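Local structure of lombricine kinase (Urechis caupo, 3JPZ) at residues V113-R119 and L278-V284; L274-R279 and A327-E333; Q285-L289 and M350-E355. The protein catalyses the reversible transfer of a phosphoryl group between ATP and the guanidino compound lombricine, as a member of the phosphagen kinase family. One frame throughout, in Å; residues are numbered along the deposited sequence. Where two conformers were deposited one is given.

Contact 1 (V113-R119 and L278-V284); sequences VKSCRIR and LRASVHV
Arg119 lies against Arg279 on one face of the sheet. Arg119 CG meets Arg279 CB at 3.3 Å. Further out, Arg279 CD sits over one face of the Arg119 guanidinium, toward its rim, and the two guanidinium planes are 39° apart. Arg279 reaches there on a chain extended from CG to NE, with CG opposite the backbone N (chi1 -167°). Arg117 bends at chi3, and its guanidinium stands 81° from that of Arg279. A water joins the two: it accepts from Arg117 NE at 3.0 Å and from Arg279 NH1, and donates to Arg279 O at 2.6 Å. In one of its two conformers, Ser281 OG also bonds this water. Asp322 takes Arg279 NH2 in a salt bridge. On the other face Ile118 CG2 presses tightly on Leu278 CD1 at 3.4 Å, and Val113 crosses Val282 at about a right angle. Helix 233-252 packs on Ile118 and Cys116. The backbones pair antiparallel, with Ser281 N to Arg117 O at 2.8 Å. Arg117, Arg119, Arg279 and Ser281 bind ADP in this enzyme, though none is bound to this chain here, so these neighbouring inner strands carry the arginine-rich nucleotide site of a phosphagen kinase.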
ATOM      1  N   VAL A 113      16.886  11.027  35.047  1.00 11.83           N
ATOM      2  CA  VAL A 113      15.696  10.653  34.293  1.00 11.39           C
ATOM      3  C   VAL A 113      14.768  11.841  34.076  1.00 15.00           C
ATOM      4  O   VAL A 113      14.231  12.406  35.031  1.00 20.49           O
ATOM      5  CB  VAL A 113      14.926   9.505  34.970  1.00 15.18           C
ATOM      6  CG1 VAL A 113      13.656   9.196  34.200  1.00 11.44           C
ATOM      7  CG2 VAL A 113      15.800   8.277  35.050  1.00 11.06           C
ATOM      8  N   LYS A 114      14.581  12.200  32.806  1.00 12.37           N
ATOM      9  CA  LYS A 114      13.833  13.385  32.410  1.00 12.62           C
ATOM     10  C   LYS A 114      12.348  13.105  32.222  1.00 12.35           C
ATOM     11  O   LYS A 114      11.520  13.993  32.375  1.00 13.67           O
ATOM     12  CB  LYS A 114      14.413  13.947  31.112  1.00 12.83           C
ATOM     13  CG  LYS A 114      15.917  14.201  31.179  1.00 12.48           C
ATOM     14  CD  LYS A 114      16.251  15.099  32.360  1.00 13.66           C
ATOM     15  CE  LYS A 114      17.756  15.310  32.518  1.00 18.62           C
ATOM     16  NZ  LYS A 114      18.057  16.136  33.724  1.00 32.40           N
ATOM     17  N   SER A 115      12.014  11.870  31.887  1.00 15.06           N
ATOM     18  CA  SER A 115      10.619  11.483  31.698  1.00 12.08           C
ATOM     19  C   SER A 115      10.502   9.972  31.633  1.00 16.14           C
ATOM     20  O   SER A 115      11.494   9.266  31.502  1.00 17.56           O
ATOM     21  CB  SER A 115      10.050  12.095  30.420  1.00 12.30           C
ATOM     22  OG  SER A 115      10.752  11.641  29.278  1.00 18.04           O
ATOM     23  N   CYS A 116       9.268   9.498  31.748  0.80 12.52           N
ATOM     24  CA  CYS A 116       8.965   8.086  31.675  0.80 18.01           C
ATOM     25  C   CYS A 116       7.640   7.928  30.960  0.80 14.19           C
ATOM     26  O   CYS A 116       6.725   8.736  31.141  0.80 16.23           O
ATOM     27  CB  CYS A 116       8.831   7.477  33.075  0.80 13.73           C
ATOM     28  SG  CYS A 116      10.010   8.070  34.298  0.80 25.48           S
ATOM     29  N   ARG A 117       7.542   6.897  30.133  1.00 20.51           N
ATOM     30  CA  ARG A 117       6.252   6.440  29.656  1.00 13.05           C
ATOM     31  C   ARG A 117       6.261   4.926  29.639  1.00 19.13           C
ATOM     32  O   ARG A 117       7.318   4.296  29.635  1.00 11.96           O
ATOM     33  CB  ARG A 117       5.890   7.013  28.277  1.00 25.86           C
ATOM     34  CG  ARG A 117       7.038   7.159  27.304  1.00 16.26           C
ATOM     35  CD  ARG A 117       6.521   7.332  25.874  1.00 28.99           C
ATOM     36  NE  ARG A 117       6.412   6.041  25.202  1.00 49.42           N
ATOM     37  CZ  ARG A 117       5.767   5.828  24.062  1.00 39.67           C
ATOM     38  NH1 ARG A 117       5.148   6.821  23.443  1.00 53.27           N
ATOM     39  NH2 ARG A 117       5.740   4.609  23.545  1.00 29.97           N
ATOM     40  N   ILE A 118       5.068   4.353  29.681  1.00 13.15           N
ATOM     41  CA  ILE A 118       4.881   2.926  29.525  1.00 13.35           C
ATOM     42  C   ILE A 118       3.738   2.763  28.544  1.00 11.62           C
ATOM     43  O   ILE A 118       2.684   3.364  28.722  1.00 15.74           O
ATOM     44  CB  ILE A 118       4.497   2.260  30.851  1.00 11.81           C
ATOM     45  CG1 ILE A 118       5.553   2.540  31.913  1.00 17.80           C
ATOM     46  CG2 ILE A 118       4.312   0.760  30.653  1.00 17.13           C
ATOM     47  CD1 ILE A 118       5.147   2.067  33.293  1.00 12.05           C
ATOM     48  N   ARG A 119       3.937   1.952  27.515  1.00 11.35           N
ATOM     49  CA  ARG A 119       2.935   1.815  26.476  1.00 17.17           C
ATOM     50  C   ARG A 119       2.597   0.350  26.259  1.00 22.00           C
ATOM     51  O   ARG A 119       3.412  -0.539  26.489  1.00 11.84           O
ATOM     52  CB  ARG A 119       3.403   2.466  25.170  1.00 16.96           C
ATOM     53  CG  ARG A 119       4.254   1.584  24.270  1.00 40.99           C
ATOM     54  CD  ARG A 119       3.531   1.221  22.979  1.00 36.24           C
ATOM     55  NE  ARG A 119       4.291   0.261  22.180  1.00 51.76           N
ATOM     56  CZ  ARG A 119       5.156   0.585  21.222  1.00 68.10           C
ATOM     57  NH1 ARG A 119       5.799  -0.370  20.561  1.00 73.67           N
ATOM     58  NH2 ARG A 119       5.383   1.856  20.915  1.00 66.21           N
ATOM     59  N   LEU A 278       4.480  -4.544  26.071  1.00 11.23           N
ATOM     60  CA  LEU A 278       4.790  -3.430  26.956  1.00 11.35           C
ATOM     61  C   LEU A 278       6.103  -2.747  26.607  1.00 10.99           C
ATOM     62  O   LEU A 278       7.158  -3.380  26.570  1.00 10.71           O
ATOM     63  CB  LEU A 278       4.878  -3.883  28.407  1.00 12.99           C
ATOM     64  CG  LEU A 278       5.037  -2.684  29.348  1.00 12.10           C
ATOM     65  CD1 LEU A 278       3.806  -2.531  30.219  1.00 12.99           C
ATOM     66  CD2 LEU A 278       6.272  -2.807  30.202  1.00 17.55           C
ATOM     67  N   ARG A 279       6.031  -1.438  26.394  1.00 13.50           N
ATOM     68  CA  ARG A 279       7.222  -0.635  26.192  1.00 18.85           C
ATOM     69  C   ARG A 279       7.306   0.379  27.314  1.00 14.32           C
ATOM     70  O   ARG A 279       6.636   1.408  27.285  1.00 11.07           O
ATOM     71  CB  ARG A 279       7.186   0.085  24.850  1.00 13.58           C
ATOM     72  CG  ARG A 279       8.524   0.677  24.472  1.00 10.12           C
ATOM     73  CD  ARG A 279       8.446   1.583  23.259  1.00 13.78           C
ATOM     74  NE  ARG A 279       9.783   1.948  22.795  1.00 22.99           N
ATOM     75  CZ  ARG A 279      10.468   3.009  23.217  1.00 11.12           C
ATOM     76  NH1 ARG A 279       9.948   3.832  24.112  1.00 21.84           N
ATOM     77  NH2 ARG A 279      11.679   3.252  22.734  1.00 14.26           N
ATOM     78  N   ALA A 280       8.107   0.042  28.316  1.00 11.10           N
ATOM     79  CA  ALA A 280       8.417   0.930  29.420  1.00 10.90           C
ATOM     80  C   ALA A 280       9.730   1.614  29.091  1.00 11.17           C
ATOM     81  O   ALA A 280      10.731   0.961  28.773  1.00 11.28           O
ATOM     82  CB  ALA A 280       8.530   0.139  30.718  1.00 13.82           C
ATOM     83  N   SER A 281       9.724   2.936  29.160  0.80 10.82           N
ATOM     84  CA  SER A 281      10.890   3.712  28.779  0.80 12.66           C
ATOM     85  C   SER A 281      11.099   4.868  29.736  0.80 12.92           C
ATOM     86  O   SER A 281      10.170   5.298  30.426  0.80 10.61           O
ATOM     87  CB  SER A 281      10.722   4.250  27.357  0.80 10.93           C
ATOM     88  OG  SER A 281       9.558   5.049  27.260  0.80 11.10           O
ATOM     89  N   VAL A 282      12.333   5.351  29.789  1.00 11.11           N
ATOM     90  CA  VAL A 282      12.631   6.628  30.395  1.00 10.85           C
ATOM     91  C   VAL A 282      13.467   7.388  29.388  1.00 19.85           C
ATOM     92  O   VAL A 282      14.074   6.796  28.494  1.00 13.34           O
ATOM     93  CB  VAL A 282      13.485   6.524  31.669  1.00 10.62           C
ATOM     94  CG1 VAL A 282      12.852   5.625  32.688  1.00 13.70           C
ATOM     95  CG2 VAL A 282      14.905   6.070  31.312  1.00 13.14           C
ATOM     96  N   HIS A 283      13.502   8.700  29.528  1.00 11.02           N
ATOM     97  CA  HIS A 283      14.550   9.480  28.904  1.00 10.99           C
ATOM     98  C   HIS A 283      15.560   9.704  29.997  1.00 10.79           C
ATOM     99  O   HIS A 283      15.211  10.207  31.052  1.00 10.93           O
ATOM    100  CB  HIS A 283      13.995  10.804  28.395  1.00 17.33           C
ATOM    101  CG  HIS A 283      13.307  10.692  27.075  1.00 11.62           C
ATOM    102  ND1 HIS A 283      12.974  11.790  26.315  1.00 11.99           N
ATOM    103  CD2 HIS A 283      12.916   9.609  26.367  1.00 11.67           C
ATOM    104  CE1 HIS A 283      12.395  11.388  25.199  1.00 12.29           C
ATOM    105  NE2 HIS A 283      12.350  10.069  25.204  1.00 12.13           N
ATOM    106  N   VAL A 284      16.806   9.310  29.774  1.00 11.22           N
ATOM    107  CA  VAL A 284      17.808   9.440  30.823  1.00 10.86           C
ATOM    108  C   VAL A 284      19.118  10.001  30.290  1.00 11.89           C
ATOM    109  O   VAL A 284      19.640   9.556  29.265  1.00 11.78           O
ATOM    110  CB  VAL A 284      18.045   8.094  31.555  1.00 10.43           C
ATOM    111  CG1 VAL A 284      18.389   6.996  30.571  1.00 10.48           C
ATOM    112  CG2 VAL A 284      19.129   8.251  32.620  1.00 13.71           C
TER
HETATM  113  O   HOH W   1       7.670   3.451  26.052  1.00 16.29           O

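Contact 2 (L274-R279 and A327-E333); sequences LGTGLR and ARLKKSE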
ATOM      1  N   LEU A 274       3.520  -9.337  21.357  1.00 24.34           N
ATOM      2  CA  LEU A 274       2.690 -10.238  22.147  1.00 16.19           C
ATOM      3  C   LEU A 274       3.071 -10.227  23.622  1.00 17.50           C
ATOM      4  O   LEU A 274       4.070  -9.622  24.015  1.00 18.38           O
ATOM      5  CB  LEU A 274       2.789 -11.658  21.601  1.00 20.69           C
ATOM      6  CG  LEU A 274       1.926 -11.896  20.368  1.00 19.43           C
ATOM      7  CD1 LEU A 274       2.240 -13.255  19.771  1.00 20.99           C
ATOM      8  CD2 LEU A 274       0.445 -11.775  20.732  1.00 12.88           C
ATOM      9  N   GLY A 275       2.256 -10.900  24.425  1.00 15.41           N
ATOM     10  CA  GLY A 275       2.521 -11.065  25.843  1.00 16.01           C
ATOM     11  C   GLY A 275       2.085  -9.838  26.615  1.00 26.48           C
ATOM     12  O   GLY A 275       0.941  -9.753  27.055  1.00 16.62           O
ATOM     13  N   THR A 276       3.004  -8.893  26.785  1.00 13.04           N
ATOM     14  CA  THR A 276       2.681  -7.598  27.395  1.00 12.45           C
ATOM     15  C   THR A 276       2.557  -6.493  26.371  1.00 21.08           C
ATOM     16  O   THR A 276       1.968  -5.446  26.656  1.00 14.31           O
ATOM     17  CB  THR A 276       3.774  -7.110  28.335  1.00 12.21           C
ATOM     18  OG1 THR A 276       5.017  -7.007  27.618  1.00 12.50           O
ATOM     19  CG2 THR A 276       3.909  -8.024  29.558  1.00 13.20           C
ATOM     20  N   GLY A 277       3.147  -6.700  25.196  1.00 20.74           N
ATOM     21  CA  GLY A 277       3.303  -5.615  24.246  1.00 22.24           C
ATOM     22  C   GLY A 277       3.733  -4.363  24.988  1.00 17.22           C
ATOM     23  O   GLY A 277       3.410  -3.250  24.595  1.00 15.66           O
ATOM     24  N   LEU A 278       4.480  -4.544  26.071  1.00 11.23           N
ATOM     25  CA  LEU A 278       4.790  -3.430  26.956  1.00 11.35           C
ATOM     26  C   LEU A 278       6.103  -2.747  26.607  1.00 10.99           C
ATOM     27  O   LEU A 278       7.158  -3.380  26.570  1.00 10.71           O
ATOM     28  CB  LEU A 278       4.878  -3.883  28.407  1.00 12.99           C
ATOM     29  CG  LEU A 278       5.037  -2.684  29.348  1.00 12.10           C
ATOM     30  CD1 LEU A 278       3.806  -2.531  30.219  1.00 12.99           C
ATOM     31  CD2 LEU A 278       6.272  -2.807  30.202  1.00 17.55           C
ATOM     32  N   ARG A 279       6.031  -1.438  26.394  1.00 13.50           N
ATOM     33  CA  ARG A 279       7.222  -0.635  26.192  1.00 18.85           C
ATOM     34  C   ARG A 279       7.306   0.379  27.314  1.00 14.32           C
ATOM     35  O   ARG A 279       6.636   1.408  27.285  1.00 11.07           O
ATOM     36  CB  ARG A 279       7.186   0.085  24.850  1.00 13.58           C
ATOM     37  CG  ARG A 279       8.524   0.677  24.472  1.00 10.12           C
ATOM     38  CD  ARG A 279       8.446   1.583  23.259  1.00 13.78           C
ATOM     39  NE  ARG A 279       9.783   1.948  22.795  1.00 22.99           N
ATOM     40  CZ  ARG A 279      10.468   3.009  23.217  1.00 11.12           C
ATOM     41  NH1 ARG A 279       9.948   3.832  24.112  1.00 21.84           N
ATOM     42  NH2 ARG A 279      11.679   3.252  22.734  1.00 14.26           N
ATOM     43  N   ALA A 327      12.540  -6.859  25.599  1.00 15.69           N
ATOM     44  CA  ALA A 327      11.633  -7.994  25.430  1.00 13.08           C
ATOM     45  C   ALA A 327      10.172  -7.609  25.656  1.00 16.87           C
ATOM     46  O   ALA A 327       9.876  -6.513  26.100  1.00 12.20           O
ATOM     47  CB  ALA A 327      12.023  -9.103  26.368  1.00 16.85           C
ATOM     48  N   ARG A 328       9.265  -8.534  25.354  1.00 16.46           N
ATOM     49  CA  ARG A 328       7.831  -8.270  25.452  1.00 12.58           C
ATOM     50  C   ARG A 328       7.078  -9.469  25.983  1.00 15.56           C
ATOM     51  O   ARG A 328       5.973  -9.326  26.510  1.00 12.95           O
ATOM     52  CB  ARG A 328       7.268  -7.915  24.079  1.00 19.59           C
ATOM     53  CG  ARG A 328       7.844  -6.659  23.491  1.00 12.43           C
ATOM     54  CD  ARG A 328       7.312  -5.425  24.175  1.00 17.01           C
ATOM     55  NE  ARG A 328       7.727  -4.228  23.465  1.00 12.26           N
ATOM     56  CZ  ARG A 328       8.885  -3.610  23.651  1.00 16.83           C
ATOM     57  NH1 ARG A 328       9.753  -4.062  24.546  1.00 17.99           N
ATOM     58  NH2 ARG A 328       9.171  -2.531  22.943  1.00 11.70           N
ATOM     59  N   LEU A 329       7.677 -10.645  25.802  1.00 13.10           N
ATOM     60  CA  LEU A 329       7.171 -11.907  26.319  1.00 21.61           C
ATOM     61  C   LEU A 329       8.032 -12.357  27.486  1.00 20.54           C
ATOM     62  O   LEU A 329       9.157 -11.889  27.643  1.00 14.01           O
ATOM     63  CB  LEU A 329       7.272 -12.994  25.248  1.00 22.77           C
ATOM     64  CG  LEU A 329       6.128 -13.275  24.277  1.00 32.07           C
ATOM     65  CD1 LEU A 329       6.494 -14.521  23.475  1.00 17.92           C
ATOM     66  CD2 LEU A 329       4.804 -13.474  24.992  1.00 33.18           C
ATOM     67  N   LYS A 330       7.477 -13.257  28.292  1.00 20.45           N
ATOM     68  CA  LYS A 330       8.215 -14.079  29.265  1.00 18.43           C
ATOM     69  C   LYS A 330       8.291 -13.440  30.651  1.00 13.81           C
ATOM     70  O   LYS A 330       8.479 -14.125  31.655  1.00 23.43           O
ATOM     71  CB  LYS A 330       9.597 -14.452  28.726  1.00 20.97           C
ATOM     72  CG  LYS A 330       9.531 -15.503  27.626  1.00 31.72           C
ATOM     73  CD  LYS A 330      10.898 -16.092  27.319  1.00 35.47           C
ATOM     74  CE  LYS A 330      11.515 -15.473  26.082  1.00 25.25           C
ATOM     75  NZ  LYS A 330      12.916 -15.941  25.865  1.00 31.77           N
ATOM     76  N   LYS A 331       8.145 -12.124  30.691  1.00 18.43           N
ATOM     77  CA  LYS A 331       8.007 -11.392  31.942  1.00 19.12           C
ATOM     78  C   LYS A 331       6.666 -10.677  31.933  1.00 21.60           C
ATOM     79  O   LYS A 331       6.150 -10.340  30.872  1.00 17.74           O
ATOM     80  CB  LYS A 331       9.146 -10.375  32.092  1.00 13.04           C
ATOM     81  CG  LYS A 331      10.522 -11.018  32.092  1.00 13.69           C
ATOM     82  CD  LYS A 331      11.619  -9.999  32.288  1.00 12.94           C
ATOM     83  CE  LYS A 331      12.996 -10.656  32.181  1.00 14.12           C
ATOM     84  NZ  LYS A 331      13.326 -11.474  33.375  1.00 23.80           N
ATOM     85  N   SER A 332       6.102 -10.445  33.109  1.00 16.54           N
ATOM     86  CA  SER A 332       4.849  -9.711  33.194  1.00 14.19           C
ATOM     87  C   SER A 332       5.099  -8.213  33.013  1.00 14.08           C
ATOM     88  O   SER A 332       6.245  -7.771  32.933  1.00 19.00           O
ATOM     89  CB  SER A 332       4.164  -9.959  34.534  1.00 23.12           C
ATOM     90  OG  SER A 332       4.874  -9.324  35.583  1.00 22.03           O
ATOM     91  N   GLU A 333       4.018  -7.445  32.942  1.00 12.26           N
ATOM     92  CA  GLU A 333       4.094  -5.998  32.754  1.00 12.04           C
ATOM     93  C   GLU A 333       4.827  -5.358  33.923  1.00 14.89           C
ATOM     94  O   GLU A 333       5.698  -4.511  33.741  1.00 12.18           O
ATOM     95  CB  GLU A 333       2.692  -5.402  32.651  1.00 24.63           C
ATOM     96  CG  GLU A 333       1.920  -5.824  31.419  1.00 15.84           C
ATOM     97  CD  GLU A 333       1.137  -7.099  31.621  1.00 15.84           C
ATOM     98  OE1 GLU A 333       1.268  -7.715  32.696  1.00 12.46           O
ATOM     99  OE2 GLU A 333       0.385  -7.485  30.699  1.00 12.37           O
TER
HETATM  100  O   HOH W   2       0.349  -4.992  28.889  1.00 14.26           O
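Arg328 lays its guanidinium against the backbone of Leu278 and Arg279. Leu278 O stands 2.9 Å above one face, toward the rim, and the NE and NH1 angles are too poor for bonds to it. The chain bends at chi2 (-74°), which brings Arg328 CD to 3.2 Å from Leu278 O. NH1 donates to Ala327 O close to the guanidinium plane and also to Asn325 O, which should limit the group's rotation. NH2 packs on Arg279 CG, with the two side chains side by side and their guanidinium planes nearly perpendicular. Arg328 O takes two bonds from Thr276, from N at 3.0 Å and from OG1 at 2.7 Å. The same OG1 appears to accept from Leu278 N, which would make an ST turn. It overlaps the end of a type II' beta turn from Leu274 to Gly277. These two loops lead into strand 279-285 and out of strand 320-325, neighbours in the large antiparallel sheet of the catalytic domain. Leu329 brings CD2 to 3.4 Å from Gly275 CA. Lys331 O touches Thr276 CG2. Ser332 is the N-cap of helix 333-355. Glu333, in the first turn, sets CG 3.5 Å from Thr276 CG2 and CB against Leu278 CD1. Its OE2 accepts from a water that also donates to Thr276 O, while OE1 is bonded by Asp97 N.

Contact 3 (Q285-L289 and M350-E355); sequences QLHQL and MEQALE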
ATOM      1  N   GLN A 285      19.637  10.994  31.003  1.00 10.76           N
ATOM      2  CA  GLN A 285      20.864  11.664  30.613  1.00 11.36           C
ATOM      3  C   GLN A 285      22.092  10.896  31.094  1.00 13.78           C
ATOM      4  O   GLN A 285      22.222  10.590  32.279  1.00 21.07           O
ATOM      5  CB  GLN A 285      20.868  13.078  31.185  1.00 10.90           C
ATOM      6  CG  GLN A 285      21.911  13.998  30.577  1.00 11.56           C
ATOM      7  CD  GLN A 285      21.683  15.439  30.960  1.00 19.51           C
ATOM      8  OE1 GLN A 285      21.768  16.336  30.122  1.00 20.60           O
ATOM      9  NE2 GLN A 285      21.374  15.670  32.228  1.00 12.57           N
ATOM     10  N   LEU A 286      22.997  10.608  30.162  1.00 15.10           N
ATOM     11  CA  LEU A 286      24.177   9.812  30.437  1.00 16.16           C
ATOM     12  C   LEU A 286      25.396  10.434  29.771  1.00 11.48           C
ATOM     13  O   LEU A 286      25.938   9.888  28.818  1.00 12.70           O
ATOM     14  CB  LEU A 286      23.977   8.399  29.893  1.00 11.19           C
ATOM     15  CG  LEU A 286      22.763   7.642  30.431  1.00 11.21           C
ATOM     16  CD1 LEU A 286      22.547   6.359  29.645  1.00 19.05           C
ATOM     17  CD2 LEU A 286      22.940   7.353  31.912  1.00 15.00           C
ATOM     18  N   HIS A 287      25.829  11.576  30.278  1.00 14.46           N
ATOM     19  CA  HIS A 287      26.950  12.281  29.674  1.00 19.95           C
ATOM     20  C   HIS A 287      28.172  11.381  29.554  1.00 12.01           C
ATOM     21  O   HIS A 287      28.715  11.195  28.474  1.00 19.49           O
ATOM     22  CB  HIS A 287      27.294  13.531  30.487  1.00 18.58           C
ATOM     23  CG  HIS A 287      26.224  14.579  30.463  1.00 14.84           C
ATOM     24  ND1 HIS A 287      25.783  15.168  29.296  1.00 18.45           N
ATOM     25  CD2 HIS A 287      25.516  15.156  31.464  1.00 11.42           C
ATOM     26  CE1 HIS A 287      24.844  16.054  29.580  1.00 11.83           C
ATOM     27  NE2 HIS A 287      24.668  16.069  30.888  1.00 11.51           N
ATOM     28  N   GLN A 288      28.579  10.798  30.668  1.00 14.09           N
ATOM     29  CA  GLN A 288      29.843  10.082  30.744  1.00 29.22           C
ATOM     30  C   GLN A 288      29.724   8.671  30.211  1.00 19.36           C
ATOM     31  O   GLN A 288      30.611   8.181  29.517  1.00 12.16           O
ATOM     32  CB  GLN A 288      30.326  10.044  32.194  1.00 28.48           C
ATOM     33  CG  GLN A 288      30.648  11.412  32.746  1.00 26.12           C
ATOM     34  CD  GLN A 288      31.492  12.211  31.783  1.00 28.78           C
ATOM     35  OE1 GLN A 288      32.595  11.800  31.422  1.00 37.25           O
ATOM     36  NE2 GLN A 288      30.972  13.355  31.341  1.00 43.42           N
ATOM     37  N   LEU A 289      28.612   8.023  30.523  1.00 11.52           N
ATOM     38  CA  LEU A 289      28.484   6.588  30.285  1.00 12.07           C
ATOM     39  C   LEU A 289      28.369   6.295  28.794  1.00 11.84           C
ATOM     40  O   LEU A 289      28.818   5.254  28.315  1.00 12.64           O
ATOM     41  CB  LEU A 289      27.276   6.032  31.037  1.00 16.25           C
ATOM     42  CG  LEU A 289      27.151   4.511  31.010  1.00 10.90           C
ATOM     43  CD1 LEU A 289      28.404   3.871  31.597  1.00 13.05           C
ATOM     44  CD2 LEU A 289      25.910   4.057  31.752  1.00 18.25           C
ATOM     45  N   MET A 350      26.472   3.975  37.248  1.00 12.78           N
ATOM     46  CA  MET A 350      27.706   4.034  36.471  1.00 13.54           C
ATOM     47  C   MET A 350      27.989   5.467  36.073  1.00 13.51           C
ATOM     48  O   MET A 350      29.141   5.903  36.059  1.00 13.47           O
ATOM     49  CB  MET A 350      27.594   3.175  35.219  1.00 13.73           C
ATOM     50  CG  MET A 350      27.407   1.705  35.488  1.00 26.02           C
ATOM     51  SD  MET A 350      27.054   0.830  33.955  1.00 24.22           S
ATOM     52  CE  MET A 350      27.140  -0.862  34.504  1.00 32.58           C
ATOM     53  N   GLU A 351      26.932   6.203  35.741  1.00 13.04           N
ATOM     54  CA  GLU A 351      27.088   7.594  35.354  1.00 12.61           C
ATOM     55  C   GLU A 351      27.741   8.355  36.502  1.00 21.45           C
ATOM     56  O   GLU A 351      28.720   9.067  36.302  1.00 19.89           O
ATOM     57  CB  GLU A 351      25.736   8.217  34.996  1.00 12.78           C
ATOM     58  CG  GLU A 351      25.817   9.644  34.496  1.00 13.54           C
ATOM     59  CD  GLU A 351      26.715   9.803  33.280  1.00 16.50           C
ATOM     60  OE1 GLU A 351      26.698   8.940  32.374  1.00 12.79           O
ATOM     61  OE2 GLU A 351      27.429  10.817  33.224  1.00 19.53           O
ATOM     62  N   GLN A 352      27.217   8.171  37.711  1.00 12.81           N
ATOM     63  CA  GLN A 352      27.698   8.909  38.875  1.00 12.57           C
ATOM     64  C   GLN A 352      29.130   8.513  39.189  1.00 16.24           C
ATOM     65  O   GLN A 352      29.963   9.367  39.493  1.00 13.79           O
ATOM     66  CB  GLN A 352      26.782   8.674  40.080  1.00 12.74           C
ATOM     67  CG  GLN A 352      25.388   9.222  39.852  1.00 12.25           C
ATOM     68  CD  GLN A 352      24.370   8.782  40.892  1.00 17.92           C
ATOM     69  OE1 GLN A 352      24.388   7.650  41.387  1.00 13.15           O
ATOM     70  NE2 GLN A 352      23.456   9.679  41.208  1.00 17.47           N
ATOM     71  N   ALA A 353      29.408   7.216  39.102  1.00 17.40           N
ATOM     72  CA  ALA A 353      30.755   6.701  39.281  1.00 13.43           C
ATOM     73  C   ALA A 353      31.749   7.424  38.381  1.00 13.36           C
ATOM     74  O   ALA A 353      32.818   7.822  38.833  1.00 16.06           O
ATOM     75  CB  ALA A 353      30.789   5.214  39.000  1.00 13.92           C
ATOM     76  N   LEU A 354      31.390   7.576  37.108  1.00 15.66           N
ATOM     77  CA  LEU A 354      32.246   8.229  36.123  1.00 24.03           C
ATOM     78  C   LEU A 354      32.337   9.729  36.372  1.00 23.28           C
ATOM     79  O   LEU A 354      33.370  10.343  36.122  1.00 24.88           O
ATOM     80  CB  LEU A 354      31.708   7.988  34.711  1.00 15.34           C
ATOM     81  CG  LEU A 354      31.685   6.534  34.239  1.00 19.81           C
ATOM     82  CD1 LEU A 354      30.851   6.391  32.975  1.00 20.04           C
ATOM     83  CD2 LEU A 354      33.106   6.030  34.011  1.00 26.53           C
ATOM     84  N   GLU A 355      31.240  10.315  36.842  1.00 15.63           N
ATOM     85  CA  GLU A 355      31.216  11.728  37.197  1.00 21.49           C
ATOM     86  C   GLU A 355      32.229  11.993  38.300  1.00 25.14           C
ATOM     87  O   GLU A 355      32.811  13.076  38.375  1.00 37.22           O
ATOM     88  CB  GLU A 355      29.821  12.144  37.675  1.00 13.25           C
ATOM     89  CG  GLU A 355      28.790  12.267  36.576  1.00 20.20           C
ATOM     90  CD  GLU A 355      27.387  12.516  37.123  1.00 21.69           C
ATOM     91  OE1 GLU A 355      27.172  12.299  38.328  1.00 13.81           O
ATOM     92  OE2 GLU A 355      26.501  12.938  36.356  1.00 24.32           O
TER
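The carboxylate of Glu351 is gripped by two successive backbone N-H groups. Gln288 N donates to the syn lone pair of Glu351 OE2 at 2.8 Å, with an N-H...O angle of 162°. Leu289 N donates to Glu351 OE1 at 2.8 Å. It comes in on the syn side as well, but 21° out of the carboxylate plane, and is less straight. Both oxygens thus receive a backbone amide, and this two-point hold should fix the rotation of the carboxylate. Glu351 swings its CG opposite the backbone N (chi1 -176°) and then bends at chi2, which carries the acid from the helix across to the loop. Carbon packs around it. Gln288 CB lies 3.2 Å from Glu351 OE2, Leu289 CB lies beside OE1, and Leu286 CB also approaches OE1. The Gln288 side chain crosses that of Glu351 at about a right angle.

One turn further along the helix, Leu354 and Gln288 slide past each other in opposite directions, with CB to CB at 3.5 Å. Leu354 CD1 meets Leu289 CA at 3.6 Å and also touches Leu289 CD1. The two leucine side chains cross at about a right angle. Leu289 CD1 also rests on Met350 CB at 3.8 Å, and the Met350 sulfur lies near both methyls of Leu289. Helix 295-301 packs on this apolar group through Phe295 and Ile298. His287 ND1 is bonded to Asp319, and Glu355 OE1 to the hydroxyl of Tyr112; both partners lie outside the two segments. The acid that receives consecutive loop amides fastens the loop after strand 279-285 to the C-terminal end of helix 333-355, within the mixed alpha/beta catalytic domain of the phosphagen kinase fold.

Strand 279-285 and its two ends run through all three contacts. Contact 2 holds the loop leading into it, contact 1 pairs it with strand 113-122, and contact 3 holds the loop that follows. Contacts 1 and 2 share Leu278 and Arg279, with centres about 15 Å apart. The centres of contacts 1 and 3 are about 19 Å apart, and the two touch where the Lys114 and Gln285 side chains pack. Contacts 2 and 3 do not touch, but helix 333-355 begins at one and ends at the other. Along the chain, contact 1 closes before contact 3 opens, while contact 2 crosses both. The strand that carries ADP-binding residues thus meets the same helix near both of its ends.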